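Local atomic coordinates of dextranase (Pseudarthrobacter oxydans, PDB entry 6NZS), a protein that catalyses the endohydrolysis of (1->6)-alpha-D-glucosidic linkages in dextran, as a member of glycoside hydrolase family 49. Residues R61-D73 against E287-H301. Sequence-based numbering, arbitrary orientation.
Sequences RSGKDKIGYTKED and EQYVYEADTNNNYNH
Tyr69 stacks face-to-face on His301, their ring planes 27° apart, with CD1 of the tyrosine over the centre of the imidazole. CB of Lys66 rests on the other face of the phenol, toward its rim. The histidine is held in this orientation by a nearly straight bond from its ND1 to Tyr291 O (2.8 Å); the oxygen lies in the imidazole plane, whereas ND1 stands above the plane of the carbonyl. Tyr69 OH donates to Asp73 OD2 (2.6 Å) on the anti lone pair of that oxygen and accepts from a water that in turn takes the backbone N-H of Tyr291. The syn side of the same carboxylate is gripped side-on by Arg61, NE to OD2 and NH2 to OD1, while Ala75 N also donates to OD1. Fixed in this way, Asp73 lays its CB over one face of the Tyr291 ring, a CH-pi contact 3.7 Å from the centroid; the opposite face is covered by CG of Glu292. The cluster joins a loop of the N-terminal Ig-like domain to a loop that follows strand 283-285 of the parallel beta-solenoid, and the interface is thus an interdomain one. Lys71, extended beyond CG, runs past the imidazole edge and ends in a salt bridge from NZ to the syn lone pair of Glu292 OE1 (2.8 Å). Lys64, bent at chi3 (-84°), brings its ammonium to a run of backbone carbonyls: NZ bonds Glu287 O directly (2.9 Å) and reaches Gln288 O and Tyr289 O through one water each. Further waters link Ile67 O to His301 N and Glu72 O to Tyr291 OH. Ser62 OG, hydrogen-bonded to Glu336, also receives a bond from a water that donates to Glu287 OE2, while Glu287 OE1 is engaged by Ser285 and Tyr261.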
# COMPACT_ATOMS: atom_id res chain seq x y z
N ARG A 61 0.48 3.15 -16.06
CA ARG A 61 1.56 3.79 -16.81
C ARG A 61 1.27 5.24 -17.14
O ARG A 61 1.92 5.82 -18.01
CB ARG A 61 1.91 3.04 -18.12
CG ARG A 61 2.02 1.55 -17.99
CD ARG A 61 2.79 0.97 -19.19
NE ARG A 61 2.88 -0.47 -19.08
CZ ARG A 61 1.99 -1.32 -19.58
NH1 ARG A 61 0.95 -0.86 -20.26
NH2 ARG A 61 2.14 -2.62 -19.40
N SER A 62 0.28 5.86 -16.48
CA SER A 62 -0.24 7.15 -16.92
C SER A 62 -0.69 7.13 -18.38
O SER A 62 -0.76 8.18 -19.02
CB SER A 62 0.74 8.32 -16.68
OG SER A 62 0.48 8.97 -15.44
N GLY A 63 -1.01 5.95 -18.91
CA GLY A 63 -1.44 5.83 -20.29
C GLY A 63 -0.31 5.87 -21.30
O GLY A 63 -0.58 5.87 -22.51
N LYS A 64 0.93 5.91 -20.84
CA LYS A 64 2.07 5.94 -21.73
C LYS A 64 2.34 4.56 -22.30
O LYS A 64 2.03 3.53 -21.69
CB LYS A 64 3.32 6.42 -20.98
CG LYS A 64 3.23 7.87 -20.55
CD LYS A 64 4.49 8.29 -19.82
CE LYS A 64 4.42 7.91 -18.35
NZ LYS A 64 5.66 8.28 -17.62
N ASP A 65 2.91 4.54 -23.50
CA ASP A 65 3.52 3.32 -23.99
C ASP A 65 4.79 3.03 -23.21
O ASP A 65 5.35 3.90 -22.53
CB ASP A 65 3.88 3.46 -25.47
CG ASP A 65 2.67 3.54 -26.37
OD1 ASP A 65 1.61 2.99 -26.02
OD2 ASP A 65 2.79 4.16 -27.45
N LYS A 66 5.25 1.78 -23.30
CA LYS A 66 6.55 1.43 -22.75
C LYS A 66 7.64 2.11 -23.57
O LYS A 66 7.74 1.89 -24.78
CB LYS A 66 6.74 -0.09 -22.81
CG LYS A 66 5.70 -0.86 -22.00
CD LYS A 66 5.90 -2.35 -22.19
CE LYS A 66 4.97 -3.15 -21.30
NZ LYS A 66 5.14 -4.62 -21.46
N ILE A 67 8.43 2.96 -22.93
CA ILE A 67 9.49 3.70 -23.60
C ILE A 67 10.82 3.08 -23.19
O ILE A 67 11.21 3.13 -22.01
CB ILE A 67 9.44 5.20 -23.28
CG1 ILE A 67 8.18 5.83 -23.87
CG2 ILE A 67 10.70 5.90 -23.80
CD1 ILE A 67 7.93 5.48 -25.32
N GLY A 68 11.53 2.50 -24.16
CA GLY A 68 12.84 1.94 -23.91
C GLY A 68 12.86 0.49 -23.49
O GLY A 68 13.93 0.00 -23.10
N TYR A 69 11.73 -0.20 -23.55
CA TYR A 69 11.69 -1.61 -23.16
C TYR A 69 10.44 -2.26 -23.75
O TYR A 69 9.47 -1.59 -24.10
CB TYR A 69 11.74 -1.80 -21.64
CG TYR A 69 10.53 -1.28 -20.88
CD1 TYR A 69 10.42 0.06 -20.56
CD2 TYR A 69 9.52 -2.15 -20.47
CE1 TYR A 69 9.32 0.54 -19.86
CE2 TYR A 69 8.42 -1.68 -19.77
CZ TYR A 69 8.33 -0.34 -19.47
OH TYR A 69 7.24 0.14 -18.77
N THR A 70 10.49 -3.59 -23.85
CA THR A 70 9.35 -4.38 -24.25
C THR A 70 8.96 -5.44 -23.23
O THR A 70 7.87 -6.02 -23.36
CB THR A 70 9.60 -5.07 -25.61
OG1 THR A 70 10.73 -5.95 -25.49
CG2 THR A 70 9.88 -4.03 -26.68
N LYS A 71 9.79 -5.70 -22.22
CA LYS A 71 9.51 -6.73 -21.24
C LYS A 71 8.26 -6.38 -20.44
O LYS A 71 7.78 -5.24 -20.45
CB LYS A 71 10.69 -6.88 -20.28
CG LYS A 71 10.90 -5.68 -19.37
CD LYS A 71 12.00 -5.94 -18.35
CE LYS A 71 12.27 -4.70 -17.51
NZ LYS A 71 13.39 -4.90 -16.55
N GLU A 72 7.73 -7.37 -19.74
CA GLU A 72 6.58 -7.13 -18.88
C GLU A 72 6.98 -6.22 -17.73
O GLU A 72 8.08 -6.33 -17.18
CB GLU A 72 6.04 -8.45 -18.33
CG GLU A 72 5.28 -9.28 -19.35
CD GLU A 72 4.59 -10.48 -18.73
OE1 GLU A 72 5.21 -11.13 -17.87
OE2 GLU A 72 3.43 -10.75 -19.09
N ASP A 73 6.09 -5.30 -17.37
CA ASP A 73 6.32 -4.41 -16.24
C ASP A 73 5.30 -4.58 -15.13
O ASP A 73 5.37 -3.84 -14.14
CB ASP A 73 6.42 -2.94 -16.69
CG ASP A 73 5.17 -2.45 -17.41
OD1 ASP A 73 4.08 -3.04 -17.23
OD2 ASP A 73 5.28 -1.45 -18.15
N GLU A 287 4.27 9.98 -11.70
CA GLU A 287 3.68 9.70 -13.01
C GLU A 287 4.61 10.03 -14.17
O GLU A 287 4.48 9.44 -15.25
CB GLU A 287 2.38 10.49 -13.14
CG GLU A 287 2.56 12.00 -13.21
CD GLU A 287 1.26 12.74 -12.96
OE1 GLU A 287 0.79 12.74 -11.81
OE2 GLU A 287 0.71 13.32 -13.92
N GLN A 288 5.53 10.99 -14.00
CA GLN A 288 6.40 11.38 -15.11
C GLN A 288 7.57 10.43 -15.31
O GLN A 288 8.21 10.49 -16.37
CB GLN A 288 6.93 12.81 -14.92
CG GLN A 288 5.83 13.84 -14.77
CD GLN A 288 6.34 15.26 -14.59
OE1 GLN A 288 7.18 15.53 -13.73
NE2 GLN A 288 5.81 16.18 -15.38
N TYR A 289 7.85 9.55 -14.36
CA TYR A 289 9.00 8.66 -14.45
C TYR A 289 8.61 7.37 -15.15
O TYR A 289 7.53 6.82 -14.93
CB TYR A 289 9.55 8.34 -13.06
CG TYR A 289 10.00 9.55 -12.27
CD1 TYR A 289 11.06 10.34 -12.72
CD2 TYR A 289 9.38 9.91 -11.09
CE1 TYR A 289 11.47 11.45 -12.02
CE2 TYR A 289 9.79 11.02 -10.37
CZ TYR A 289 10.83 11.78 -10.85
OH TYR A 289 11.23 12.89 -10.13
N VAL A 290 9.52 6.88 -16.01
CA VAL A 290 9.35 5.58 -16.63
C VAL A 290 9.53 4.48 -15.59
O VAL A 290 10.21 4.67 -14.56
CB VAL A 290 10.36 5.43 -17.79
CG1 VAL A 290 11.79 5.35 -17.25
CG2 VAL A 290 10.05 4.23 -18.65
N TYR A 291 8.90 3.33 -15.83
CA TYR A 291 9.16 2.15 -15.02
C TYR A 291 10.66 1.91 -14.92
O TYR A 291 11.36 1.94 -15.93
CB TYR A 291 8.53 0.94 -15.70
CG TYR A 291 8.78 -0.40 -15.04
CD1 TYR A 291 8.41 -0.63 -13.71
CD2 TYR A 291 9.37 -1.45 -15.74
CE1 TYR A 291 8.61 -1.85 -13.12
CE2 TYR A 291 9.58 -2.68 -15.15
CZ TYR A 291 9.20 -2.89 -13.84
OH TYR A 291 9.41 -4.12 -13.26
N GLU A 292 11.13 1.67 -13.70
CA GLU A 292 12.55 1.40 -13.45
C GLU A 292 13.43 2.52 -14.01
O GLU A 292 14.49 2.28 -14.59
CB GLU A 292 12.97 0.03 -13.99
CG GLU A 292 12.65 -1.14 -13.07
CD GLU A 292 13.12 -2.48 -13.63
OE1 GLU A 292 13.07 -2.66 -14.86
OE2 GLU A 292 13.53 -3.35 -12.83
N ALA A 293 12.98 3.76 -13.84
CA ALA A 293 13.79 4.92 -14.20
C ALA A 293 15.09 4.89 -13.41
O ALA A 293 15.09 4.94 -12.18
CB ALA A 293 13.01 6.20 -13.90
N ASP A 294 16.21 4.77 -14.13
CA ASP A 294 17.52 4.52 -13.52
C ASP A 294 18.33 5.81 -13.51
O ASP A 294 18.54 6.42 -14.56
CB ASP A 294 18.26 3.43 -14.29
CG ASP A 294 19.44 2.85 -13.51
OD1 ASP A 294 19.82 3.42 -12.46
OD2 ASP A 294 19.98 1.81 -13.94
N THR A 295 18.76 6.23 -12.32
CA THR A 295 19.63 7.40 -12.22
C THR A 295 21.00 7.16 -12.85
O THR A 295 21.64 8.11 -13.28
CB THR A 295 19.75 7.89 -10.77
OG1 THR A 295 20.28 6.84 -9.94
CG2 THR A 295 18.38 8.31 -10.23
N ASN A 296 21.43 5.90 -12.93
CA ASN A 296 22.66 5.55 -13.65
C ASN A 296 22.51 5.65 -15.16
O ASN A 296 23.51 5.53 -15.87
CB ASN A 296 23.08 4.12 -13.30
CG ASN A 296 23.64 3.99 -11.90
OD1 ASN A 296 24.11 4.97 -11.31
ND2 ASN A 296 23.61 2.77 -11.36
N ASN A 297 21.30 5.86 -15.67
CA ASN A 297 21.01 5.84 -17.10
C ASN A 297 20.23 7.08 -17.53
O ASN A 297 19.35 7.01 -18.38
CB ASN A 297 20.26 4.56 -17.49
CG ASN A 297 20.25 4.32 -18.99
OD1 ASN A 297 21.01 4.93 -19.74
ND2 ASN A 297 19.38 3.42 -19.43
N ASN A 298 20.55 8.23 -16.93
CA ASN A 298 19.92 9.50 -17.28
C ASN A 298 18.40 9.49 -17.06
O ASN A 298 17.66 10.17 -17.77
CB ASN A 298 20.23 9.94 -18.71
CG ASN A 298 21.71 10.18 -18.94
OD1 ASN A 298 22.45 10.51 -18.01
ND2 ASN A 298 22.15 10.03 -20.19
N TYR A 299 17.93 8.72 -16.08
CA TYR A 299 16.51 8.54 -15.77
C TYR A 299 15.76 7.73 -16.83
O TYR A 299 14.54 7.54 -16.70
CB TYR A 299 15.77 9.86 -15.50
CG TYR A 299 16.23 10.59 -14.26
CD1 TYR A 299 17.41 11.33 -14.27
CD2 TYR A 299 15.49 10.53 -13.08
CE1 TYR A 299 17.83 11.99 -13.13
CE2 TYR A 299 15.91 11.19 -11.95
CZ TYR A 299 17.08 11.92 -11.98
OH TYR A 299 17.50 12.58 -10.85
N ASN A 300 16.44 7.27 -17.87
CA ASN A 300 15.79 6.36 -18.81
C ASN A 300 15.66 4.99 -18.17
O ASN A 300 16.23 4.70 -17.11
CB ASN A 300 16.60 6.27 -20.10
CG ASN A 300 16.70 7.61 -20.81
OD1 ASN A 300 17.80 8.10 -21.08
ND2 ASN A 300 15.56 8.21 -21.11
N HIS A 301 14.88 4.13 -18.82
CA HIS A 301 14.64 2.79 -18.29
C HIS A 301 15.96 2.02 -18.13
O HIS A 301 16.91 2.19 -18.90
CB HIS A 301 13.69 2.02 -19.20
CG HIS A 301 13.51 0.59 -18.80
ND1 HIS A 301 12.73 0.21 -17.72
CD2 HIS A 301 14.02 -0.56 -19.31
CE1 HIS A 301 12.76 -1.10 -17.59
NE2 HIS A 301 13.54 -1.59 -18.54
O HOH W 1 0.55 11.84 -16.35
O HOH W 2 5.23 5.74 -16.03
O HOH W 3 6.82 10.84 -18.72
O HOH W 4 13.25 4.78 -21.05
O HOH W 5 6.91 2.79 -18.17
O HOH W 6 9.88 -6.10 -15.02